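Local coordinates for cystathionine gamma-synthase (Xanthomonas oryzae pv. oryzae KACC 10331, PDB 6LGO), which probably catalyses pyridoxal phosphate-dependent cystathionine synthesis or cleavage, and here holds a cystathionine-like amino acid joined to the cofactor as an external aldimine, at residues S158-R163 with A364-G369; M310-L315 with D368-L373; K209-H214 with R254-L259. The protein carries 1 engineered substitution. All blocks are in the same frame, centred on the assembly; numbering follows the deposited sequence.

Contact 1 (S158-R163 with A364-G369). With EBO ((2~{S})-2-azanyl-4-[(3~{S})-3-[(~{E})-[2-methyl-3-oxidanyl-5-(phosphonomethyl)pyridin-4-yl]methylideneamino]-4-oxidanyl-4-oxidanylidene-butyl]sulfanyl-butanoic acid), chain E.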
loop_
_atom_site.group_PDB
_atom_site.type_symbol
_atom_site.label_atom_id
_atom_site.label_comp_id
_atom_site.label_asym_id
_atom_site.label_seq_id
_atom_site.Cartn_x
_atom_site.Cartn_y
_atom_site.Cartn_z
ATOM N N SER A 158 33.078 8.491 -1.882
ATOM C CA SER A 158 32.565 9.467 -2.853
ATOM C C SER A 158 31.947 8.734 -4.050
ATOM O O SER A 158 32.359 7.606 -4.447
ATOM C CB SER A 158 33.636 10.504 -3.214
ATOM O OG SER A 158 34.675 9.962 -4.034
ATOM N N ASN A 159 30.930 9.348 -4.612
ATOM C CA ASN A 159 30.191 8.808 -5.768
ATOM C C ASN A 159 30.622 9.615 -6.986
ATOM O O ASN A 159 30.369 10.820 -6.981
ATOM C CB ASN A 159 28.702 8.995 -5.487
ATOM C CG ASN A 159 27.778 8.651 -6.623
ATOM O OD1 ASN A 159 26.607 8.905 -6.427
ATOM N ND2 ASN A 159 28.222 8.026 -7.702
ATOM N N PRO A 160 31.204 9.029 -8.058
ATOM C CA PRO A 160 31.366 7.582 -8.197
ATOM C C PRO A 160 32.812 7.069 -8.136
ATOM O O PRO A 160 33.027 5.938 -8.534
ATOM C CB PRO A 160 30.847 7.449 -9.647
ATOM C CG PRO A 160 31.537 8.629 -10.349
ATOM C CD PRO A 160 31.541 9.741 -9.301
ATOM N N LEU A 161 33.767 7.850 -7.630
ATOM C CA LEU A 161 35.174 7.370 -7.696
ATOM C C LEU A 161 35.623 6.722 -6.407
ATOM O O LEU A 161 36.680 6.129 -6.448
ATOM C CB LEU A 161 36.108 8.484 -8.157
ATOM C CG LEU A 161 35.909 8.844 -9.634
ATOM C CD1 LEU A 161 36.443 10.228 -9.919
ATOM C CD2 LEU A 161 36.497 7.795 -10.600
ATOM N N LEU A 162 34.789 6.699 -5.377
ATOM C CA LEU A 162 35.094 5.968 -4.117
ATOM C C LEU A 162 36.398 6.564 -3.497
ATOM O O LEU A 162 37.232 5.860 -2.911
ATOM C CB LEU A 162 35.228 4.481 -4.448
ATOM C CG LEU A 162 33.962 3.647 -4.694
ATOM C CD1 LEU A 162 32.960 3.754 -3.583
ATOM C CD2 LEU A 162 33.257 3.933 -5.988
ATOM N N ARG A 163 36.552 7.861 -3.572
ATOM C CA ARG A 163 37.657 8.602 -2.883
ATOM C C ARG A 163 37.228 8.533 -1.396
ATOM O O ARG A 163 36.030 8.492 -1.088
ATOM C CB ARG A 163 37.812 9.888 -3.728
ATOM C CG ARG A 163 39.133 10.573 -3.886
ATOM C CD ARG A 163 39.744 11.056 -5.248
ATOM N NE ARG A 163 38.718 11.788 -5.852
ATOM C CZ ARG A 163 38.533 12.102 -7.119
ATOM N NH1 ARG A 163 39.416 11.895 -8.069
ATOM N NH2 ARG A 163 37.342 12.617 -7.385
ATOM N N ALA A 364 36.537 16.790 -10.942
ATOM C CA ALA A 364 36.270 15.620 -10.071
ATOM C C ALA A 364 37.056 14.385 -10.540
ATOM O O ALA A 364 37.228 13.528 -9.710
ATOM C CB ALA A 364 34.771 15.355 -9.979
ATOM N N GLY A 365 37.498 14.298 -11.813
ATOM C CA GLY A 365 38.197 13.126 -12.433
ATOM C C GLY A 365 37.238 12.018 -12.884
ATOM O O GLY A 365 37.625 10.851 -12.874
ATOM N N ILE A 366 36.015 12.380 -13.252
ATOM C CA ILE A 366 34.991 11.471 -13.827
ATOM C C ILE A 366 35.155 11.484 -15.356
ATOM O O ILE A 366 34.891 12.541 -15.959
ATOM C CB ILE A 366 33.607 11.961 -13.379
ATOM C CG1 ILE A 366 33.477 12.010 -11.853
ATOM C CG2 ILE A 366 32.536 11.132 -14.067
ATOM C CD1 ILE A 366 32.133 12.622 -11.403
ATOM N N SER A 367 35.724 10.445 -15.943
ATOM C CA SER A 367 35.932 10.399 -17.407
ATOM C C SER A 367 34.634 10.023 -18.070
ATOM O O SER A 367 33.706 9.490 -17.367
ATOM C CB SER A 367 37.013 9.439 -17.808
ATOM O OG SER A 367 36.578 8.128 -17.576
ATOM N N ASP A 368 34.629 10.224 -19.389
ATOM C CA ASP A 368 33.563 9.785 -20.328
ATOM C C ASP A 368 33.506 8.244 -20.428
ATOM O O ASP A 368 32.440 7.715 -20.875
ATOM C CB ASP A 368 33.723 10.540 -21.657
ATOM C CG ASP A 368 33.228 12.000 -21.584
ATOM O OD1 ASP A 368 32.836 12.481 -20.483
ATOM O OD2 ASP A 368 33.187 12.642 -22.653
ATOM N N GLY A 369 34.549 7.539 -20.015
ATOM C CA GLY A 369 34.657 6.069 -20.087
ATOM C C GLY A 369 34.220 5.395 -18.774
ATOM O O GLY A 369 34.106 4.177 -18.743
HETATM O O6 EBO E . 24.051 8.123 -7.916
HETATM C C15 EBO E . 22.836 7.726 -8.018
HETATM O O5 EBO E . 22.455 6.778 -8.715
HETATM C C8 EBO E . 21.688 8.363 -7.339
HETATM C C9 EBO E . 20.538 8.944 -8.268
HETATM C C10 EBO E . 20.962 9.362 -9.721
HETATM S S EBO E . 19.493 9.940 -10.373
HETATM C C11 EBO E . 20.218 11.092 -11.434
HETATM C C12 EBO E . 19.223 11.460 -12.476
HETATM C C13 EBO E . 18.063 12.353 -12.136
HETATM C C14 EBO E . 18.418 13.668 -11.524
HETATM O O4 EBO E . 18.674 13.723 -10.328
HETATM O O3 EBO E . 18.401 14.729 -12.130
HETATM N N2 EBO E . 17.457 12.445 -13.459
HETATM N N1 EBO E . 22.239 9.147 -6.192
HETATM C C7 EBO E . 21.564 9.701 -5.297
HETATM C C3 EBO E . 22.141 10.299 -4.096
HETATM C C2 EBO E . 23.478 9.966 -3.735
HETATM O O7 EBO E . 24.283 9.143 -4.494
HETATM C C4 EBO E . 21.306 11.176 -3.221
HETATM C C6 EBO E . 19.803 11.541 -3.257
HETATM P P EBO E . 18.111 10.747 -3.560
HETATM O O2 EBO E . 17.188 9.871 -2.787
HETATM O O1 EBO E . 17.149 12.006 -3.605
HETATM O O EBO E . 17.906 10.256 -5.035
HETATM C C5 EBO E . 22.168 11.702 -2.146
HETATM N N EBO E . 23.443 11.418 -1.766
HETATM C C1 EBO E . 24.095 10.584 -2.563
HETATM C C EBO E . 25.467 10.094 -2.329
#
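R163 meets the backbone carbonyl of A364 at the end of helix 358-364 with the edge of its guanidinium, and L161 reaches the same place with a methyl group. The R163 chain bends at chi2 and chi3, which turns that edge onto the carbonyl of A364, with the oxygen near the guanidinium plane. NH2 of R163 carries the main bond to O of A364, nearly straight at 160°; its modelled length of 2.5 Å is very short and therefore doubtful. The second bond, NH1 of R163 to O of A364, is weak at 3.2 Å. Beside this pair, CD1 of L161 lies 3.4 Å from O of A364 and 3.2 Å from O of G365, so a methyl group fits against both carbonyls. The helix closes there in a Schellman motif, with G365 at a positive phi of 81°. Further along, P160 and I366 cross at about a right angle, CD of P160 standing 3.6 Å from CD1 of I366, while CG1 of I366 is 4.0 Å from CD1 of L161. The peptide bond before P160 is cis. The N159 side chain extends toward EBO, with CG anti to the backbone N (chi1 173°) and 4.0 Å from O6 of EBO. D110 forms a salt bridge with NH2 of R163 and also bonds OG of S158, which in turn accepts from the backbone N of R163 at 2.9 Å. The loop after strand 151-155 of the seven-stranded sheet is thus joined to the connection leading into strand 371-374 of the five-stranded one. Held by the D110 carboxylate and by the A364 carbonyl, R163 would probably be stabilised as a cation at the C-terminus of helix 358-364.

Contact 2 (M310-L315 with D368-L373). With EBO ((2~{S})-2-azanyl-4-[(3~{S})-3-[(~{E})-[2-methyl-3-oxidanyl-5-(phosphonomethyl)pyridin-4-yl]methylideneamino]-4-oxidanyl-4-oxidanylidene-butyl]sulfanyl-butanoic acid), chain E.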
loop_
_atom_site.group_PDB
_atom_site.type_symbol
_atom_site.label_atom_id
_atom_site.label_comp_id
_atom_site.label_asym_id
_atom_site.label_seq_id
_atom_site.Cartn_x
_atom_site.Cartn_y
_atom_site.Cartn_z
ATOM N N MET A 310 29.823 -0.906 -3.868
ATOM C CA MET A 310 29.904 0.006 -5.021
ATOM C C MET A 310 31.345 -0.024 -5.560
ATOM O O MET A 310 32.316 -0.064 -4.736
ATOM C CB MET A 310 29.566 1.420 -4.562
ATOM C CG MET A 310 28.177 1.531 -4.028
ATOM S SD MET A 310 26.907 1.068 -5.227
ATOM C CE MET A 310 27.208 2.217 -6.573
ATOM N N MET A 311 31.500 0.050 -6.872
ATOM C CA MET A 311 32.826 0.196 -7.503
ATOM C C MET A 311 32.641 0.759 -8.902
ATOM O O MET A 311 31.542 0.593 -9.554
ATOM C CB MET A 311 33.582 -1.143 -7.590
ATOM C CG MET A 311 32.882 -2.170 -8.447
ATOM S SD MET A 311 33.880 -3.741 -8.448
ATOM C CE MET A 311 33.558 -4.327 -6.800
ATOM N N SER A 312 33.682 1.385 -9.391
ATOM C CA SER A 312 33.672 1.861 -10.792
ATOM C C SER A 312 34.994 1.504 -11.464
ATOM O O SER A 312 35.882 0.896 -10.813
ATOM C CB SER A 312 33.205 3.301 -10.832
ATOM O OG SER A 312 34.162 4.057 -10.175
ATOM N N PHE A 313 34.966 1.516 -12.777
ATOM C CA PHE A 313 36.061 0.974 -13.590
ATOM C C PHE A 313 36.045 1.650 -14.963
ATOM O O PHE A 313 35.051 2.232 -15.311
ATOM C CB PHE A 313 36.042 -0.560 -13.620
ATOM C CG PHE A 313 34.918 -1.115 -14.432
ATOM C CD1 PHE A 313 33.657 -1.246 -13.879
ATOM C CD2 PHE A 313 35.108 -1.432 -15.749
ATOM C CE1 PHE A 313 32.614 -1.772 -14.597
ATOM C CE2 PHE A 313 34.052 -1.952 -16.472
ATOM C CZ PHE A 313 32.816 -2.116 -15.895
ATOM N N GLU A 314 37.207 1.609 -15.629
ATOM C CA GLU A 314 37.513 2.195 -16.956
ATOM C C GLU A 314 37.981 0.999 -17.789
ATOM O O GLU A 314 38.851 0.250 -17.370
ATOM C CB GLU A 314 38.535 3.327 -16.862
ATOM C CG GLU A 314 38.037 4.757 -17.134
ATOM C CD GLU A 314 38.497 5.832 -16.110
ATOM O OE1 GLU A 314 38.059 6.983 -16.241
ATOM O OE2 GLU A 314 39.289 5.556 -15.166
ATOM N N LEU A 315 37.311 0.779 -18.899
ATOM C CA LEU A 315 37.641 -0.223 -19.925
ATOM C C LEU A 315 38.724 0.346 -20.858
ATOM O O LEU A 315 38.742 1.562 -21.069
ATOM C CB LEU A 315 36.332 -0.437 -20.673
ATOM C CG LEU A 315 35.675 -1.793 -20.580
ATOM C CD1 LEU A 315 36.105 -2.588 -19.387
ATOM C CD2 LEU A 315 34.192 -1.650 -20.665
ATOM N N ASP A 368 34.629 10.224 -19.389
ATOM C CA ASP A 368 33.563 9.785 -20.328
ATOM C C ASP A 368 33.506 8.244 -20.428
ATOM O O ASP A 368 32.440 7.715 -20.875
ATOM C CB ASP A 368 33.723 10.540 -21.657
ATOM C CG ASP A 368 33.228 12.000 -21.584
ATOM O OD1 ASP A 368 32.836 12.481 -20.483
ATOM O OD2 ASP A 368 33.187 12.642 -22.653
ATOM N N GLY A 369 34.549 7.539 -20.015
ATOM C CA GLY A 369 34.657 6.069 -20.087
ATOM C C GLY A 369 34.220 5.395 -18.774
ATOM O O GLY A 369 34.106 4.177 -18.743
ATOM N N LEU A 370 33.907 6.142 -17.727
ATOM C CA LEU A 370 33.720 5.502 -16.385
ATOM C C LEU A 370 32.361 4.784 -16.348
ATOM O O LEU A 370 31.355 5.389 -16.743
ATOM C CB LEU A 370 33.844 6.541 -15.272
ATOM C CG LEU A 370 33.866 5.945 -13.864
ATOM C CD1 LEU A 370 35.172 5.215 -13.565
ATOM C CD2 LEU A 370 33.574 6.998 -12.802
ATOM N N LEU A 371 32.396 3.509 -15.940
ATOM C CA LEU A 371 31.211 2.707 -15.533
ATOM C C LEU A 371 31.226 2.473 -14.019
ATOM O O LEU A 371 32.317 2.254 -13.454
ATOM C CB LEU A 371 31.190 1.415 -16.357
ATOM C CG LEU A 371 30.996 1.679 -17.857
ATOM C CD1 LEU A 371 31.269 0.402 -18.624
ATOM C CD2 LEU A 371 29.596 2.289 -18.165
ATOM N N ARG A 372 30.040 2.553 -13.412
ATOM C CA ARG A 372 29.788 2.278 -11.984
ATOM C C ARG A 372 28.890 1.065 -11.819
ATOM O O ARG A 372 27.859 0.990 -12.487
ATOM C CB ARG A 372 29.155 3.491 -11.320
ATOM C CG ARG A 372 29.081 3.413 -9.816
ATOM C CD ARG A 372 28.246 4.570 -9.308
ATOM N NE ARG A 372 26.819 4.337 -9.536
ATOM C CZ ARG A 372 25.825 5.180 -9.236
ATOM N NH1 ARG A 372 26.107 6.366 -8.710
ATOM N NH2 ARG A 372 24.561 4.805 -9.502
ATOM N N LEU A 373 29.303 0.139 -10.948
ATOM C CA LEU A 373 28.501 -1.051 -10.632
ATOM C C LEU A 373 27.913 -0.879 -9.253
ATOM O O LEU A 373 28.671 -0.445 -8.346
ATOM C CB LEU A 373 29.410 -2.259 -10.600
ATOM C CG LEU A 373 30.069 -2.648 -11.903
ATOM C CD1 LEU A 373 30.923 -3.920 -11.692
ATOM C CD2 LEU A 373 28.985 -2.865 -12.960
HETATM O O6 EBO E . 24.051 8.123 -7.916
HETATM C C15 EBO E . 22.836 7.726 -8.018
HETATM O O5 EBO E . 22.455 6.778 -8.715
HETATM C C8 EBO E . 21.688 8.363 -7.339
HETATM C C9 EBO E . 20.538 8.944 -8.268
HETATM C C10 EBO E . 20.962 9.362 -9.721
HETATM S S EBO E . 19.493 9.940 -10.373
HETATM C C11 EBO E . 20.218 11.092 -11.434
HETATM C C12 EBO E . 19.223 11.460 -12.476
HETATM C C13 EBO E . 18.063 12.353 -12.136
HETATM C C14 EBO E . 18.418 13.668 -11.524
HETATM O O4 EBO E . 18.674 13.723 -10.328
HETATM O O3 EBO E . 18.401 14.729 -12.130
HETATM N N2 EBO E . 17.457 12.445 -13.459
HETATM N N1 EBO E . 22.239 9.147 -6.192
HETATM C C7 EBO E . 21.564 9.701 -5.297
HETATM C C3 EBO E . 22.141 10.299 -4.096
HETATM C C2 EBO E . 23.478 9.966 -3.735
HETATM O O7 EBO E . 24.283 9.143 -4.494
HETATM C C4 EBO E . 21.306 11.176 -3.221
HETATM C C6 EBO E . 19.803 11.541 -3.257
HETATM P P EBO E . 18.111 10.747 -3.560
HETATM O O2 EBO E . 17.188 9.871 -2.787
HETATM O O1 EBO E . 17.149 12.006 -3.605
HETATM O O EBO E . 17.906 10.256 -5.035
HETATM C C5 EBO E . 22.168 11.702 -2.146
HETATM N N EBO E . 23.443 11.418 -1.766
HETATM C C1 EBO E . 24.095 10.584 -2.563
HETATM C C EBO E . 25.467 10.094 -2.329
#
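M310 and R372 meet beside the ligand pocket, where CE of M310 lies 3.7 Å from NE of R372 at an oblique position to the guanidinium. The arginine chain extends from its backbone and bends only at chi3, delivering two N-H groups to the two oxygens of the carboxylate next to the imine-bearing carbon of EBO. NH1 of R372 donates to O6 of EBO at 2.8 Å, almost straight at 175°, and NH2 of R372 donates to O5 of EBO at 3.0 Å. This paired grip fixes the rotation of the carboxylate, and O6 sits in the guanidinium plane. Next to R372 on the same sheet face, S312 forms its cross-strand partner in a non-hydrogen-bonded pair. The flanking pairs M311-L373 and F313-L371 are hydrogen-bonded: L373 N reaches M311 O at 2.7 Å, and F313 N reaches L371 O at 2.8 Å. Strands 310-315 and 371-374 are antiparallel neighbours, their segment axes at 154°, within the five-stranded sheet of the C-terminal domain characteristic of fold type I pyridoxal phosphate enzymes. On the sheet face away from R372, the F313 ring lies across the neighbouring strand. Its CG falls between backbone N and carbonyl carbon (chi1 72°), which lays one ring face over CB of L371 in a CH-pi contact, CB being 4.2 Å from the ring centroid. CE1 of F313 also approaches CG of L373 to 3.8 Å. Farther out, F325 of helix 318-326 meets the F313 ring edge-to-face and touches L371 and L315, while A270, I273, A274 and L277 of helix 259-277 receive M311. Toward the opposite face, OG of S312 is bound to O of P160 and is approached by CD1 of L370 at 3.7 Å; OE2 of E314 bonds to OH of Y287 on strand 283-287.

Contact 3 (K209-H214 with R254-L259). With EBO ((2~{S})-2-azanyl-4-[(3~{S})-3-[(~{E})-[2-methyl-3-oxidanyl-5-(phosphonomethyl)pyridin-4-yl]methylideneamino]-4-oxidanyl-4-oxidanylidene-butyl]sulfanyl-butanoic acid), chain E.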
loop_
_atom_site.group_PDB
_atom_site.type_symbol
_atom_site.label_atom_id
_atom_site.label_comp_id
_atom_site.label_asym_id
_atom_site.label_seq_id
_atom_site.Cartn_x
_atom_site.Cartn_y
_atom_site.Cartn_z
ATOM N N LYS A 209 18.689 4.093 -1.177
ATOM C CA LYS A 209 19.754 3.128 -1.530
ATOM C C LYS A 209 19.684 1.902 -0.619
ATOM O O LYS A 209 18.685 1.242 -0.674
ATOM C CB LYS A 209 21.104 3.818 -1.676
ATOM C CG LYS A 209 21.045 5.114 -2.448
ATOM C CD LYS A 209 20.203 5.132 -3.757
ATOM C CE LYS A 209 20.386 6.496 -4.417
ATOM N NZ LYS A 209 19.302 6.693 -5.387
ATOM N N TYR A 210 20.752 1.538 0.061
ATOM C CA TYR A 210 20.852 0.304 0.864
ATOM C C TYR A 210 19.811 0.208 1.979
ATOM O O TYR A 210 19.369 -0.876 2.333
ATOM C CB TYR A 210 22.227 0.275 1.504
ATOM C CG TYR A 210 23.314 -0.049 0.512
ATOM C CD1 TYR A 210 23.426 -1.334 -0.019
ATOM C CD2 TYR A 210 24.172 0.935 0.032
ATOM C CE1 TYR A 210 24.404 -1.663 -0.950
ATOM C CE2 TYR A 210 25.137 0.636 -0.933
ATOM C CZ TYR A 210 25.260 -0.664 -1.416
ATOM O OH TYR A 210 26.247 -0.958 -2.333
ATOM N N ILE A 211 19.467 1.309 2.628
ATOM C CA ILE A 211 18.631 1.198 3.845
ATOM C C ILE A 211 17.273 0.567 3.424
ATOM O O ILE A 211 16.871 -0.465 3.983
ATOM C CB ILE A 211 18.470 2.574 4.512
ATOM C CG1 ILE A 211 19.735 2.988 5.244
ATOM C CG2 ILE A 211 17.275 2.584 5.451
ATOM C CD1 ILE A 211 19.765 4.462 5.497
ATOM N N ASN A 212 16.618 1.145 2.423
ATOM C CA ASN A 212 15.428 0.530 1.801
ATOM C C ASN A 212 15.760 -0.775 1.089
ATOM O O ASN A 212 15.052 -1.787 1.329
ATOM C CB ASN A 212 14.678 1.447 0.841
ATOM C CG ASN A 212 13.403 0.812 0.358
ATOM O OD1 ASN A 212 13.221 0.599 -0.857
ATOM N ND2 ASN A 212 12.561 0.453 1.293
ATOM N N GLY A 213 16.705 -0.750 0.166
ATOM C CA GLY A 213 17.285 -2.009 -0.366
ATOM C C GLY A 213 16.539 -2.595 -1.554
ATOM O O GLY A 213 17.024 -3.580 -2.146
ATOM N N HIS A 214 15.327 -2.117 -1.858
ATOM C CA HIS A 214 14.426 -2.780 -2.832
ATOM C C HIS A 214 14.000 -1.835 -3.951
ATOM O O HIS A 214 13.097 -2.173 -4.687
ATOM C CB HIS A 214 13.266 -3.395 -2.038
ATOM C CG HIS A 214 13.692 -4.480 -1.075
ATOM N ND1 HIS A 214 14.276 -4.223 0.133
ATOM C CD2 HIS A 214 13.600 -5.826 -1.146
ATOM C CE1 HIS A 214 14.537 -5.335 0.775
ATOM N NE2 HIS A 214 14.163 -6.369 -0.003
ATOM N N ARG A 254 10.727 -1.886 6.632
ATOM C CA ARG A 254 10.690 -3.300 6.287
ATOM C C ARG A 254 12.021 -3.694 5.649
ATOM O O ARG A 254 12.539 -4.780 5.965
ATOM C CB ARG A 254 9.524 -3.513 5.358
ATOM C CG ARG A 254 9.269 -4.963 5.051
ATOM C CD ARG A 254 8.191 -5.089 3.995
ATOM N NE ARG A 254 7.476 -6.395 3.993
ATOM C CZ ARG A 254 7.591 -7.321 3.055
ATOM N NH1 ARG A 254 8.521 -7.193 2.140
ATOM N NH2 ARG A 254 6.735 -8.331 2.991
ATOM N N GLY A 255 12.467 -2.880 4.702
ATOM C CA GLY A 255 13.790 -2.996 4.106
ATOM C C GLY A 255 14.893 -3.065 5.140
ATOM O O GLY A 255 15.755 -3.894 4.958
ATOM N N LEU A 256 14.950 -2.136 6.082
ATOM C CA LEU A 256 16.071 -2.039 7.046
ATOM C C LEU A 256 16.248 -3.426 7.698
ATOM O O LEU A 256 17.305 -3.752 8.177
ATOM C CB LEU A 256 15.668 -1.078 8.147
ATOM C CG LEU A 256 16.695 -0.120 8.688
ATOM C CD1 LEU A 256 16.308 0.486 10.001
ATOM C CD2 LEU A 256 18.102 -0.604 8.625
ATOM N N ARG A 257 15.143 -4.124 7.888
ATOM C CA ARG A 257 15.209 -5.365 8.671
ATOM C C ARG A 257 16.169 -6.364 8.007
ATOM O O ARG A 257 16.612 -7.284 8.762
ATOM C CB ARG A 257 13.856 -6.041 8.819
ATOM C CG ARG A 257 12.806 -5.208 9.563
ATOM C CD ARG A 257 11.593 -6.071 9.971
ATOM N NE ARG A 257 10.474 -5.251 10.190
ATOM C CZ ARG A 257 10.391 -4.373 11.184
ATOM N NH1 ARG A 257 11.342 -4.269 12.113
ATOM N NH2 ARG A 257 9.321 -3.578 11.239
ATOM N N THR A 258 16.428 -6.268 6.692
ATOM C CA THR A 258 17.356 -7.197 6.002
ATOM C C THR A 258 18.703 -6.528 5.625
ATOM O O THR A 258 19.515 -7.199 4.953
ATOM C CB THR A 258 16.730 -7.823 4.761
ATOM O OG1 THR A 258 16.270 -6.833 3.844
ATOM C CG2 THR A 258 15.676 -8.801 5.181
ATOM N N LEU A 259 18.974 -5.291 6.048
ATOM C CA LEU A 259 20.232 -4.568 5.720
ATOM C C LEU A 259 21.493 -5.402 6.026
ATOM O O LEU A 259 22.278 -5.534 5.072
ATOM C CB LEU A 259 20.262 -3.213 6.432
ATOM C CG LEU A 259 21.501 -2.372 6.181
ATOM C CD1 LEU A 259 21.613 -1.972 4.736
ATOM C CD2 LEU A 259 21.466 -1.122 7.068
HETATM O O6 EBO E . 24.051 8.123 -7.916
HETATM C C15 EBO E . 22.836 7.726 -8.018
HETATM O O5 EBO E . 22.455 6.778 -8.715
HETATM C C8 EBO E . 21.688 8.363 -7.339
HETATM C C9 EBO E . 20.538 8.944 -8.268
HETATM C C10 EBO E . 20.962 9.362 -9.721
HETATM S S EBO E . 19.493 9.940 -10.373
HETATM C C11 EBO E . 20.218 11.092 -11.434
HETATM C C12 EBO E . 19.223 11.460 -12.476
HETATM C C13 EBO E . 18.063 12.353 -12.136
HETATM C C14 EBO E . 18.418 13.668 -11.524
HETATM O O4 EBO E . 18.674 13.723 -10.328
HETATM O O3 EBO E . 18.401 14.729 -12.130
HETATM N N2 EBO E . 17.457 12.445 -13.459
HETATM N N1 EBO E . 22.239 9.147 -6.192
HETATM C C7 EBO E . 21.564 9.701 -5.297
HETATM C C3 EBO E . 22.141 10.299 -4.096
HETATM C C2 EBO E . 23.478 9.966 -3.735
HETATM O O7 EBO E . 24.283 9.143 -4.494
HETATM C C4 EBO E . 21.306 11.176 -3.221
HETATM C C6 EBO E . 19.803 11.541 -3.257
HETATM P P EBO E . 18.111 10.747 -3.560
HETATM O O2 EBO E . 17.188 9.871 -2.787
HETATM O O1 EBO E . 17.149 12.006 -3.605
HETATM O O EBO E . 17.906 10.256 -5.035
HETATM C C5 EBO E . 22.168 11.702 -2.146
HETATM N N EBO E . 23.443 11.418 -1.766
HETATM C C1 EBO E . 24.095 10.584 -2.563
HETATM C C EBO E . 25.467 10.094 -2.329
#
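The loop bearing K209, the lysine predicted to carry pyridoxal phosphate in the resting enzyme, packs through Y210, I211, N212 and H214 on the end of helix 246-256 and the type I turn from L256 to L259. With the cofactor held as an external aldimine, NZ of K209 stands 3.5 Å from C8 of EBO, hydrogen-bonded to OG of S337 and to OH of Y57 of the second subunit. CG of L259, anti to the backbone N (chi1 180°), carries CD1 to 3.5 Å from O of Y210, and CG2 of I211 lies 4.3 Å from CG of L256. CA of G255 approaches O of N212 to 3.3 Å in a CA-H...O contact. That oxygen also accepts from ND1 of H214 at 2.8 Å, nearly straight (170°) and in the ring plane, which sets the imidazole so that its CE1 edge faces OG1 of T258 at 3.8 Å. H214 also packs on R254 of the third subunit. No hydrogen bond crosses directly between the segments; instead the R262 guanidinium gathers O of Y210, O of G255 and OG1 of T258, while glycine at 255 permits the close backbone approach.

How the contacts relate
Contacts 1 and 2 are neighbours, their centres 8 Å apart: they share D368 and G369, and CG of P160 packs 3.6 Å from CD2 of L370. The loop 158-163 therefore lies against L370, two residues before the carboxylate-binding R372. Contact 3 is farther off, its centre about 25 Å from that of contact 1 and about 24 Å from that of contact 2. It touches contact 2 where CG of M310 meets OH of Y210 at 3.6 Å. All three approach EBO: contact 1 near the pyridine hydroxyl oxygen, contact 2 at the amino acid carboxylate and contact 3 at the aldimine. Y57, R59 and D56 of the second subunit also bond to the ligand.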